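Local coordinates for protein ALKF (Bacillus cereus, PDB 3ZBO) that is related to the HEAT-like repeat DNA glycosylases AlkC and AlkD and has affinity for branched DNA structures, though its cellular role is unknown, at residues C139-N144 against N148-S153; V118-I123 against E152-D157; E61-A64 against A70-F73; V105-S110 against R236-C241. All coordinates share one frame; numbering follows the deposited sequence.

Interaction 1 (C139-N144 against N148-S153)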
loop_
_atom_site.group_PDB
_atom_site.type_symbol
_atom_site.label_atom_id
_atom_site.label_comp_id
_atom_site.label_asym_id
_atom_site.label_seq_id
_atom_site.Cartn_x
_atom_site.Cartn_y
_atom_site.Cartn_z
ATOM N N CYS A 139 -1.151 7.415 1.900
ATOM C CA CYS A 139 -2.425 7.008 2.545
ATOM C C CYS A 139 -2.136 6.334 3.878
ATOM O O CYS A 139 -2.868 6.617 4.852
ATOM C CB CYS A 139 -3.180 6.021 1.671
ATOM S SG CYS A 139 -3.664 6.663 0.086
ATOM N N TRP A 140 -1.104 5.464 3.987
ATOM C CA TRP A 140 -0.838 4.775 5.234
ATOM C C TRP A 140 -0.290 5.750 6.240
ATOM O O TRP A 140 -0.636 5.620 7.445
ATOM C CB TRP A 140 0.176 3.610 5.027
ATOM C CG TRP A 140 -0.230 2.742 3.840
ATOM C CD1 TRP A 140 0.694 2.192 2.966
ATOM C CD2 TRP A 140 -1.535 2.350 3.341
ATOM N NE1 TRP A 140 0.055 1.460 1.970
ATOM C CE2 TRP A 140 -1.296 1.605 2.122
ATOM C CE3 TRP A 140 -2.901 2.650 3.708
ATOM C CZ2 TRP A 140 -2.328 1.025 1.386
ATOM C CZ3 TRP A 140 -3.898 2.120 2.980
ATOM C CH2 TRP A 140 -3.638 1.320 1.781
ATOM N N LEU A 141 0.528 6.709 5.803
ATOM C CA LEU A 141 1.066 7.718 6.777
ATOM C C LEU A 141 -0.068 8.576 7.328
ATOM O O LEU A 141 -0.098 8.870 8.557
ATOM C CB LEU A 141 2.019 8.653 6.039
ATOM C CG LEU A 141 3.348 8.053 5.660
ATOM C CD1 LEU A 141 4.013 9.080 4.821
ATOM C CD2 LEU A 141 4.176 7.715 6.888
ATOM N N LEU A 142 -1.027 8.957 6.500
ATOM C CA LEU A 142 -2.140 9.852 7.011
ATOM C C LEU A 142 -2.955 9.080 8.041
ATOM O O LEU A 142 -3.598 9.723 8.889
ATOM C CB LEU A 142 -2.983 10.224 5.837
ATOM C CG LEU A 142 -2.339 11.253 4.968
ATOM C CD1 LEU A 142 -3.041 11.365 3.592
ATOM C CD2 LEU A 142 -2.186 12.673 5.647
ATOM N N GLY A 143 -2.875 7.715 8.071
ATOM C CA GLY A 143 -3.529 6.965 9.181
ATOM C C GLY A 143 -2.675 6.625 10.387
ATOM O O GLY A 143 -3.222 6.204 11.455
ATOM N N ASN A 144 -1.357 6.748 10.280
ATOM C CA ASN A 144 -0.510 6.421 11.422
ATOM C C ASN A 144 0.358 7.600 11.866
ATOM O O ASN A 144 1.312 7.414 12.615
ATOM C CB ASN A 144 0.331 5.179 11.145
ATOM C CG ASN A 144 0.895 4.570 12.420
ATOM O OD1 ASN A 144 0.264 4.624 13.481
ATOM N ND2 ASN A 144 2.060 3.991 12.316
ATOM N N ASN A 148 0.280 17.122 12.168
ATOM C CA ASN A 148 1.478 17.975 12.126
ATOM C C ASN A 148 2.720 17.333 11.500
ATOM O O ASN A 148 3.722 18.044 11.231
ATOM C CB ASN A 148 1.699 18.558 13.541
ATOM C CG ASN A 148 2.385 17.596 14.483
ATOM O OD1 ASN A 148 2.303 16.384 14.364
ATOM N ND2 ASN A 148 3.111 18.137 15.451
ATOM N N ALA A 149 2.631 16.044 11.147
ATOM C CA ALA A 149 3.699 15.418 10.386
ATOM C C ALA A 149 3.659 15.839 8.954
ATOM O O ALA A 149 4.632 15.523 8.235
ATOM C CB ALA A 149 3.605 13.846 10.567
ATOM N N PHE A 150 2.638 16.579 8.496
ATOM C CA PHE A 150 2.524 16.971 7.078
ATOM C C PHE A 150 2.425 18.434 6.889
ATOM O O PHE A 150 1.828 19.143 7.727
ATOM C CB PHE A 150 1.231 16.338 6.485
ATOM C CG PHE A 150 1.126 14.881 6.778
ATOM C CD1 PHE A 150 1.755 13.953 5.952
ATOM C CD2 PHE A 150 0.484 14.425 7.902
ATOM C CE1 PHE A 150 1.710 12.549 6.224
ATOM C CE2 PHE A 150 0.393 13.100 8.176
ATOM C CZ PHE A 150 1.009 12.108 7.360
ATOM N N SER A 151 3.053 18.904 5.827
ATOM C CA SER A 151 2.895 20.269 5.376
ATOM C C SER A 151 1.514 20.397 4.685
ATOM O O SER A 151 1.243 19.651 3.696
ATOM C CB SER A 151 3.991 20.614 4.347
ATOM O OG SER A 151 3.580 21.708 3.600
ATOM N N GLU A 152 0.624 21.288 5.153
ATOM C CA GLU A 152 -0.712 21.436 4.561
ATOM C C GLU A 152 -0.592 21.910 3.113
ATOM O O GLU A 152 -1.276 21.440 2.210
ATOM C CB GLU A 152 -1.612 22.388 5.395
ATOM C CG GLU A 152 -2.920 22.624 4.802
ATOM C CD GLU A 152 -3.838 23.539 5.632
ATOM O OE1 GLU A 152 -3.673 23.556 6.891
ATOM O OE2 GLU A 152 -4.664 24.234 5.021
ATOM N N SER A 153 0.361 22.818 2.814
ATOM C CA SER A 153 0.497 23.194 1.436
ATOM C C SER A 153 1.016 22.036 0.536
ATOM O O SER A 153 0.584 21.976 -0.601
ATOM C CB SER A 153 1.464 24.473 1.314
ATOM O OG SER A 153 2.707 24.121 1.778
#
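Phe-150 lays one face of its ring against Leu-142 and points the far end of the same ring at the backbone of Leu-141. The Leu-142 methyl CD2 sits almost over the middle of the six-membered ring, 3.7 Å from the centroid and 13° off the normal, a CH-pi contact. Among the ring atoms Phe-150 CE2 lies nearest, 3.6 Å from Leu-142 CD2. On the other face, towards the rim, comes the methyl of Ala-149, the residue just before Phe-150, so the ring is held between two methyl groups. Its tip runs into the helix wall: Phe-150 CZ is 3.8 Å from Leu-141 CB, and Leu-141 O lies near the ring plane at the edge, 3.6 Å from Phe-150 CZ, where the slightly positive ring hydrogens face a carbonyl oxygen.

The segments belong to two consecutive helices, 128-144 and 152-165, of the mainly helical HEAT-like fold, and Phe-150 projects from the connection between them onto the preceding helix. A flat aromatic suits this place because its face can take the Leu-142 methyl while its edge meets Leu-141 CB and O. With CG anti to the carbonyl carbon (chi1 -50°), the ring extends toward both leucines. Gln-116 and Arg-145 also touch Phe-150.

Beyond this buried patch the connection is looser. Asn-148 and Ala-149 are exposed, as are Ser-151, Glu-152 and Ser-153 farther along the chain. Serine suits the N-cap position of helix 152-165: the short hydroxyl side chain of Ser-151 lets OG accept a hydrogen bond from the backbone N of Lys-154.

Interaction 2 (V118-I123 against E152-D157)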
loop_
_atom_site.group_PDB
_atom_site.type_symbol
_atom_site.label_atom_id
_atom_site.label_comp_id
_atom_site.label_asym_id
_atom_site.label_seq_id
_atom_site.Cartn_x
_atom_site.Cartn_y
_atom_site.Cartn_z
ATOM N N VAL A 118 11.248 9.211 0.452
ATOM C CA VAL A 118 11.277 8.142 -0.510
ATOM C C VAL A 118 9.953 8.127 -1.321
ATOM O O VAL A 118 9.978 8.058 -2.555
ATOM C CB VAL A 118 11.465 6.808 0.153
ATOM C CG1 VAL A 118 11.390 5.674 -0.921
ATOM C CG2 VAL A 118 12.835 6.772 0.849
ATOM N N ALA A 119 8.832 8.278 -0.643
ATOM C CA ALA A 119 7.557 8.294 -1.408
ATOM C C ALA A 119 7.480 9.416 -2.403
ATOM O O ALA A 119 6.967 9.266 -3.501
ATOM C CB ALA A 119 6.366 8.417 -0.408
ATOM N N ASP A 120 7.977 10.583 -2.018
ATOM C CA ASP A 120 8.039 11.710 -2.987
ATOM C C ASP A 120 8.868 11.416 -4.247
ATOM O O ASP A 120 8.437 11.721 -5.410
ATOM C CB ASP A 120 8.571 12.983 -2.345
ATOM C CG ASP A 120 7.660 13.549 -1.265
ATOM O OD1 ASP A 120 6.419 13.236 -1.248
ATOM O OD2 ASP A 120 8.155 14.404 -0.503
ATOM N N LYS A 121 10.027 10.768 -4.046
ATOM C CA LYS A 121 10.815 10.374 -5.178
ATOM C C LYS A 121 10.062 9.401 -6.026
ATOM O O LYS A 121 10.070 9.435 -7.271
ATOM C CB LYS A 121 12.150 9.757 -4.738
ATOM C CG LYS A 121 13.064 10.836 -4.186
ATOM C CD LYS A 121 14.410 10.151 -3.839
ATOM C CE LYS A 121 15.250 11.134 -3.018
ATOM N NZ LYS A 121 16.698 10.576 -3.109
ATOM N N TRP A 122 9.378 8.440 -5.374
ATOM C CA TRP A 122 8.653 7.468 -6.117
ATOM C C TRP A 122 7.505 8.073 -6.914
ATOM O O TRP A 122 7.247 7.683 -8.061
ATOM C CB TRP A 122 8.136 6.273 -5.207
ATOM C CG TRP A 122 9.258 5.427 -4.760
ATOM C CD1 TRP A 122 10.592 5.535 -5.151
ATOM C CD2 TRP A 122 9.194 4.358 -3.820
ATOM N NE1 TRP A 122 11.378 4.526 -4.509
ATOM C CE2 TRP A 122 10.533 3.826 -3.663
ATOM C CE3 TRP A 122 8.138 3.816 -3.055
ATOM C CZ2 TRP A 122 10.799 2.729 -2.846
ATOM C CZ3 TRP A 122 8.416 2.782 -2.194
ATOM C CH2 TRP A 122 9.784 2.246 -2.110
ATOM N N ILE A 123 6.777 8.976 -6.289
ATOM C CA ILE A 123 5.690 9.649 -7.033
ATOM C C ILE A 123 6.240 10.338 -8.314
ATOM O O ILE A 123 5.556 10.377 -9.340
ATOM C CB ILE A 123 4.950 10.599 -6.079
ATOM C CG1 ILE A 123 4.088 9.780 -5.127
ATOM C CG2 ILE A 123 4.065 11.648 -6.898
ATOM C CD1 ILE A 123 3.520 10.649 -4.021
ATOM N N GLU A 152 0.624 21.288 5.153
ATOM C CA GLU A 152 -0.712 21.436 4.561
ATOM C C GLU A 152 -0.592 21.910 3.113
ATOM O O GLU A 152 -1.276 21.440 2.210
ATOM C CB GLU A 152 -1.612 22.388 5.395
ATOM C CG GLU A 152 -2.920 22.624 4.802
ATOM C CD GLU A 152 -3.838 23.539 5.632
ATOM O OE1 GLU A 152 -3.673 23.556 6.891
ATOM O OE2 GLU A 152 -4.664 24.234 5.021
ATOM N N SER A 153 0.361 22.818 2.814
ATOM C CA SER A 153 0.497 23.194 1.436
ATOM C C SER A 153 1.016 22.036 0.536
ATOM O O SER A 153 0.584 21.976 -0.601
ATOM C CB SER A 153 1.464 24.473 1.314
ATOM O OG SER A 153 2.707 24.121 1.778
ATOM N N LYS A 154 1.870 21.136 1.032
ATOM C CA LYS A 154 2.331 20.017 0.238
ATOM C C LYS A 154 1.107 19.106 -0.050
ATOM O O LYS A 154 0.950 18.698 -1.212
ATOM C CB LYS A 154 3.355 19.205 1.002
ATOM C CG LYS A 154 4.005 18.132 0.142
ATOM C CD LYS A 154 4.930 17.271 1.101
ATOM C CE LYS A 154 5.825 16.399 0.395
ATOM N NZ LYS A 154 6.585 15.702 1.513
ATOM N N ILE A 155 0.330 18.796 1.010
ATOM C CA ILE A 155 -0.856 17.920 0.727
ATOM C C ILE A 155 -1.824 18.585 -0.223
ATOM O O ILE A 155 -2.388 17.969 -1.115
ATOM C CB ILE A 155 -1.545 17.543 2.072
ATOM C CG1 ILE A 155 -0.615 16.804 3.009
ATOM C CG2 ILE A 155 -2.856 16.702 1.793
ATOM C CD1 ILE A 155 0.038 15.507 2.478
ATOM N N SER A 156 -2.045 19.925 -0.092
ATOM C CA SER A 156 -2.912 20.586 -1.013
ATOM C C SER A 156 -2.418 20.507 -2.460
ATOM O O SER A 156 -3.216 20.275 -3.391
ATOM C CB SER A 156 -3.030 22.052 -0.499
ATOM O OG SER A 156 -3.887 22.785 -1.340
ATOM N N ASP A 157 -1.104 20.693 -2.633
ATOM C CA ASP A 157 -0.530 20.642 -3.978
ATOM C C ASP A 157 -0.661 19.196 -4.541
ATOM O O ASP A 157 -0.921 19.016 -5.755
ATOM C CB ASP A 157 0.943 21.050 -3.925
ATOM C CG ASP A 157 1.162 22.529 -3.731
ATOM O OD1 ASP A 157 0.232 23.296 -3.886
ATOM O OD2 ASP A 157 2.359 22.849 -3.486
#
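Lys-154 and Asp-120 reach for each other from opposite directions and meet in a salt bridge, with Lys-154 NZ donating to Asp-120 OD2 at 2.9 Å. The bond uses the syn lone pair of OD2, on the side of the other carboxylate oxygen. The lysine methylene follows the ammonium group closely, Lys-154 CE lying 3.2 Å from Asp-120 OD2 and 3.6 Å from Asp-120 OD1. The residue types suit the distance: the nearest CA atoms, those of Asp-120 and Lys-154, are 10.6 Å apart. Lysine spans most of that gap with a fully extended chain, whose chi1 of -172° sets CG anti to the backbone N, while the short aspartate stays near its own helix.

Hydrogen bonds to uncharged partners complete the polar cluster. Tyr-138 OH is bonded both to Asp-120 OD1 and to Lys-154 NZ, so one hydroxyl ties the acid and the base together, and Gln-116 OE1 takes a further bond from Lys-154 NZ. With both carboxylate oxygens engaged and the ammonium group held by three partners, the pair is probably kept charged and fixed in rotation.

Apolar side chains of the two segments do not meet, and nearly all of the 75 Å² they bury together belongs to this one pair. The bridge lies at the protein surface, joining helix 115-124 to helix 152-165 across helix 128-144, which supplies Tyr-138 and packs its Cys-137 and Tyr-138 against Ala-119.

Interaction 3 (E61-A64 against A70-F73)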
loop_
_atom_site.group_PDB
_atom_site.type_symbol
_atom_site.label_atom_id
_atom_site.label_comp_id
_atom_site.label_asym_id
_atom_site.label_seq_id
_atom_site.Cartn_x
_atom_site.Cartn_y
_atom_site.Cartn_z
ATOM N N GLU A 61 15.791 -12.572 2.941
ATOM C CA GLU A 61 15.727 -13.832 2.233
ATOM C C GLU A 61 14.310 -14.186 1.741
ATOM O O GLU A 61 14.190 -14.739 0.623
ATOM C CB GLU A 61 16.235 -14.973 3.140
ATOM C CG GLU A 61 17.683 -14.827 3.500
ATOM C CD GLU A 61 18.261 -16.153 4.085
ATOM O OE1 GLU A 61 17.929 -17.290 3.635
ATOM O OE2 GLU A 61 19.139 -16.017 4.989
ATOM N N LEU A 62 13.332 -13.865 2.561
ATOM C CA LEU A 62 11.929 -14.159 2.186
ATOM C C LEU A 62 11.564 -13.260 1.012
ATOM O O LEU A 62 10.917 -13.768 0.039
ATOM C CB LEU A 62 10.997 -13.913 3.365
ATOM C CG LEU A 62 11.215 -14.935 4.462
ATOM C CD1 LEU A 62 10.436 -14.463 5.644
ATOM C CD2 LEU A 62 10.712 -16.291 4.036
ATOM N N TYR A 63 11.969 -11.997 1.032
ATOM C CA TYR A 63 11.516 -11.119 -0.102
ATOM C C TYR A 63 12.149 -11.563 -1.422
ATOM O O TYR A 63 11.524 -11.504 -2.507
ATOM C CB TYR A 63 11.892 -9.671 0.257
ATOM C CG TYR A 63 11.105 -8.712 -0.595
ATOM C CD1 TYR A 63 9.802 -8.339 -0.249
ATOM C CD2 TYR A 63 11.689 -8.179 -1.751
ATOM C CE1 TYR A 63 9.062 -7.425 -1.049
ATOM C CE2 TYR A 63 10.962 -7.333 -2.592
ATOM C CZ TYR A 63 9.648 -6.973 -2.213
ATOM O OH TYR A 63 8.957 -6.105 -3.030
ATOM N N ALA A 64 13.355 -12.121 -1.332
ATOM C CA ALA A 64 14.077 -12.571 -2.516
ATOM C C ALA A 64 13.513 -13.777 -3.159
ATOM O O ALA A 64 13.996 -14.157 -4.265
ATOM C CB ALA A 64 15.602 -12.839 -2.152
ATOM N N ALA A 70 5.491 -15.116 0.820
ATOM C CA ALA A 70 6.751 -14.901 1.569
ATOM C C ALA A 70 7.181 -13.447 1.569
ATOM O O ALA A 70 7.720 -12.956 2.581
ATOM C CB ALA A 70 7.898 -15.741 0.919
ATOM N N MET A 71 6.941 -12.806 0.436
ATOM C CA MET A 71 7.267 -11.386 0.353
ATOM C C MET A 71 6.381 -10.497 1.261
ATOM O O MET A 71 6.866 -9.548 1.886
ATOM C CB MET A 71 7.152 -10.875 -1.073
ATOM C CG MET A 71 8.164 -11.502 -1.985
ATOM S SD MET A 71 7.788 -11.322 -3.748
ATOM C CE MET A 71 8.539 -9.689 -4.045
ATOM N N TYR A 72 5.072 -10.821 1.318
ATOM C CA TYR A 72 4.180 -10.177 2.265
ATOM C C TYR A 72 4.662 -10.392 3.680
ATOM O O TYR A 72 4.720 -9.421 4.468
ATOM C CB TYR A 72 2.723 -10.705 1.986
ATOM C CG TYR A 72 1.764 -9.871 2.811
ATOM C CD1 TYR A 72 1.541 -10.177 4.155
ATOM C CD2 TYR A 72 1.013 -8.882 2.242
ATOM C CE1 TYR A 72 0.644 -9.367 4.879
ATOM C CE2 TYR A 72 0.162 -8.040 2.983
ATOM C CZ TYR A 72 -0.055 -8.339 4.295
ATOM O OH TYR A 72 -0.897 -7.500 5.037
ATOM N N PHE A 73 5.010 -11.619 4.029
ATOM C CA PHE A 73 5.410 -11.873 5.384
ATOM C C PHE A 73 6.754 -11.155 5.678
ATOM O O PHE A 73 6.960 -10.649 6.785
ATOM C CB PHE A 73 5.556 -13.409 5.583
ATOM C CG PHE A 73 5.796 -13.778 6.982
ATOM C CD1 PHE A 73 4.805 -13.588 7.892
ATOM C CD2 PHE A 73 7.027 -14.254 7.386
ATOM C CE1 PHE A 73 5.028 -13.854 9.280
ATOM C CE2 PHE A 73 7.226 -14.570 8.778
ATOM C CZ PHE A 73 6.220 -14.350 9.675
#
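Met-71 and Tyr-63 form a Met-aromatic contact between the end of helix 56-63 and the start of helix 68-77, two consecutive helices of the HEAT-like fold joined by a short loop. The backbones come close, with CA atoms of Tyr-63 and Met-71 4.3 Å apart. Across the tyrosine ring the methionine methyl CE does the touching: it hangs over one face, displaced towards the hydroxyl end, 3.7 Å from the centroid and 21° off the normal. The sulfur SD stands farther above the same ring, 4.9 Å from its centroid. A bend at chi3 (86°) folds CE down onto the face, a placement that the flexible thioether chain allows. The tyrosine hydroxyl is anchored by a hydrogen bond to Trp-91 O, and its ring stacks with the Trp-91 ring.

Leu-62 serves the other flank. Its methyl CD1 meets the edge of the Phe-73 ring near the ring plane, with Leu-62 CD1 3.8 Å from Phe-73 CD2, instead of covering a face. Alanine suits the close helix approach, its small methyl Ala-70 CB lying 3.7 Å from Leu-62 O. The backbone Ala-70 O is 3.5 Å from Leu-62 CB. Closer still, Met-71 CG rests 3.4 Å from Tyr-63 O.

Interaction 4 (V105-S110 against R236-C241)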
loop_
_atom_site.group_PDB
_atom_site.type_symbol
_atom_site.label_atom_id
_atom_site.label_comp_id
_atom_site.label_asym_id
_atom_site.label_seq_id
_atom_site.Cartn_x
_atom_site.Cartn_y
_atom_site.Cartn_z
ATOM N N VAL A 105 5.500 -3.085 0.177
ATOM C CA VAL A 105 6.553 -2.107 0.234
ATOM C C VAL A 105 6.077 -0.767 0.774
ATOM O O VAL A 105 6.752 -0.193 1.630
ATOM C CB VAL A 105 7.141 -1.958 -1.184
ATOM C CG1 VAL A 105 8.356 -0.986 -1.114
ATOM C CG2 VAL A 105 7.671 -3.339 -1.736
ATOM N N ALA A 106 4.928 -0.244 0.303
ATOM C CA ALA A 106 4.476 1.081 0.806
ATOM C C ALA A 106 4.173 0.984 2.313
ATOM O O ALA A 106 4.359 1.999 3.020
ATOM C CB ALA A 106 3.209 1.475 0.057
ATOM N N VAL A 107 3.654 -0.164 2.794
ATOM C CA VAL A 107 3.289 -0.210 4.209
ATOM C C VAL A 107 4.610 -0.303 5.026
ATOM O O VAL A 107 4.706 0.431 6.041
ATOM C CB VAL A 107 2.388 -1.410 4.462
ATOM C CG1 VAL A 107 2.077 -1.514 5.969
ATOM C CG2 VAL A 107 1.077 -1.374 3.688
ATOM N N THR A 108 5.570 -1.118 4.611
ATOM C CA THR A 108 6.860 -1.145 5.312
ATOM C C THR A 108 7.494 0.259 5.303
ATOM O O THR A 108 7.933 0.760 6.301
ATOM C CB THR A 108 7.725 -2.127 4.629
ATOM O OG1 THR A 108 7.093 -3.423 4.711
ATOM C CG2 THR A 108 9.073 -2.254 5.351
ATOM N N LEU A 109 7.410 0.922 4.144
ATOM C CA LEU A 109 7.948 2.322 4.061
ATOM C C LEU A 109 7.265 3.286 5.016
ATOM O O LEU A 109 7.926 4.152 5.623
ATOM C CB LEU A 109 7.901 2.822 2.598
ATOM C CG LEU A 109 8.416 4.270 2.340
ATOM C CD1 LEU A 109 9.952 4.308 2.706
ATOM C CD2 LEU A 109 8.201 4.655 0.903
ATOM N N SER A 110 5.937 3.140 5.164
ATOM C CA SER A 110 5.189 4.062 6.057
ATOM C C SER A 110 5.619 3.903 7.510
ATOM O O SER A 110 5.273 4.797 8.300
ATOM C CB SER A 110 3.633 3.818 5.874
ATOM O OG SER A 110 3.292 2.611 6.516
ATOM N N ARG A 236 -6.690 5.396 10.858
ATOM C CA ARG A 236 -6.566 3.936 10.909
ATOM C C ARG A 236 -5.108 3.522 10.583
ATOM O O ARG A 236 -4.725 3.670 9.474
ATOM C CB ARG A 236 -7.560 3.285 9.905
ATOM C CG ARG A 236 -7.551 3.844 8.464
ATOM C CD ARG A 236 -8.832 4.611 8.168
ATOM N NE ARG A 236 -9.918 3.733 7.780
ATOM C CZ ARG A 236 -10.964 4.150 7.093
ATOM N NH1 ARG A 236 -11.026 5.429 6.725
ATOM N NH2 ARG A 236 -11.926 3.298 6.759
ATOM N N LYS A 237 -4.352 2.986 11.534
ATOM C CA LYS A 237 -3.085 2.281 11.166
ATOM C C LYS A 237 -3.414 1.099 10.290
ATOM O O LYS A 237 -4.270 0.274 10.644
ATOM C CB LYS A 237 -2.311 1.787 12.369
ATOM C CG LYS A 237 -0.954 1.358 12.012
ATOM C CD LYS A 237 -0.127 1.027 13.285
ATOM C CE LYS A 237 1.036 0.187 12.881
ATOM N NZ LYS A 237 2.293 0.492 13.661
ATOM N N TYR A 238 -2.741 0.996 9.128
ATOM C CA TYR A 238 -3.017 -0.157 8.232
ATOM C C TYR A 238 -2.868 -1.482 8.991
ATOM O O TYR A 238 -1.858 -1.721 9.614
ATOM C CB TYR A 238 -2.049 -0.045 7.002
ATOM C CG TYR A 238 -2.317 -1.041 5.950
ATOM C CD1 TYR A 238 -1.796 -2.358 6.092
ATOM C CD2 TYR A 238 -3.031 -0.721 4.833
ATOM C CE1 TYR A 238 -2.006 -3.363 5.113
ATOM C CE2 TYR A 238 -3.286 -1.722 3.833
ATOM C CZ TYR A 238 -2.745 -3.028 4.027
ATOM O OH TYR A 238 -2.959 -3.972 3.058
ATOM N N VAL A 239 -3.868 -2.379 8.839
ATOM C CA VAL A 239 -3.804 -3.673 9.526
ATOM C C VAL A 239 -3.196 -4.723 8.645
ATOM O O VAL A 239 -3.715 -5.030 7.570
ATOM C CB VAL A 239 -5.242 -4.118 9.991
ATOM C CG1 VAL A 239 -5.135 -5.353 10.805
ATOM C CG2 VAL A 239 -5.900 -3.002 10.873
ATOM N N ARG A 240 -2.089 -5.273 9.106
ATOM C CA ARG A 240 -1.287 -6.118 8.176
ATOM C C ARG A 240 -1.645 -7.574 8.239
ATOM O O ARG A 240 -1.346 -8.334 7.301
ATOM C CB ARG A 240 0.166 -5.914 8.501
ATOM C CG ARG A 240 0.595 -4.427 8.322
ATOM C CD ARG A 240 2.096 -4.244 8.491
ATOM N NE ARG A 240 2.833 -4.640 7.233
ATOM C CZ ARG A 240 4.059 -4.230 6.992
ATOM N NH1 ARG A 240 4.748 -3.523 7.902
ATOM N NH2 ARG A 240 4.591 -4.578 5.854
ATOM N N CYS A 241 -2.140 -8.012 9.401
ATOM C CA CYS A 241 -2.251 -9.468 9.550
ATOM C C CYS A 241 -3.522 -9.736 10.318
ATOM O O CYS A 241 -4.620 -9.488 9.689
ATOM C CB CYS A 241 -0.783 -10.222 9.725
ATOM S SG CYS A 241 0.187 -10.463 11.138
ATOM O OXT CYS A 241 -3.519 -10.135 11.514
#
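This is a mixed apolar and polar contact in which the extended C-terminal tail, residues 236-241, lies against helix 98-110, the centre of the contact being about 7 Å from the centre of the chain. Val-107 carries the apolar part with both of its methyls. CG2 sits over the centre of the Tyr-238 ring, 3.9 Å from the centroid and 11° off the normal, as a CH-pi contact. Val-107 CG1 lies over the flat face of the Arg-240 guanidinium, 3.5 Å from Arg-240 NE. A beta-branched residue suits this spot because its methyls diverge, with chi1 at 176° placing CG1 anti to the backbone N and sending CG2 to the tyrosine. At the edge of the Tyr-238 ring, in plane, lies Arg-240 CG, and the ring of Trp-140 packs edge-to-face with it.

Thr-108 supplies the polar part. Arg-240 NH2 donates to Thr-108 OG1 at 3.0 Å with an N-H...O angle of 162°, the oxygen lying close to the guanidinium plane. Thr-108 OG1 is also hydrogen-bonded to Val-104 O, which probably orients the hydroxyl so that its oxygen can accept from the arginine. The guanidinium is probably fixed by face packing and one nearly straight bond; Val-107 and Thr-108 bring no counter-charge.

How the interactions relate
Interaction 4 touches all the others; its tail meets Trp-140 of interaction 1 through Tyr-238 and Tyr-72 of interaction 3 through Arg-240. In the first of these Trp-140 CZ3 is 3.5 Å from Tyr-238 CD2; in the second Tyr-72 OH and Arg-240 O, 2.5 Å apart, make a probable hydrogen bond. Trp-122 of interaction 2 packs on Leu-109 and Val-105 of helix 98-110. Interactions 1 and 2 share Glu-152 and Ser-153, and Phe-150 CB touches Ile-155 CG1 at 4.0 Å. Interaction 3 lies on the opposite side of the chain's centre from interactions 1 and 2, about 28 Å from each, centre to centre.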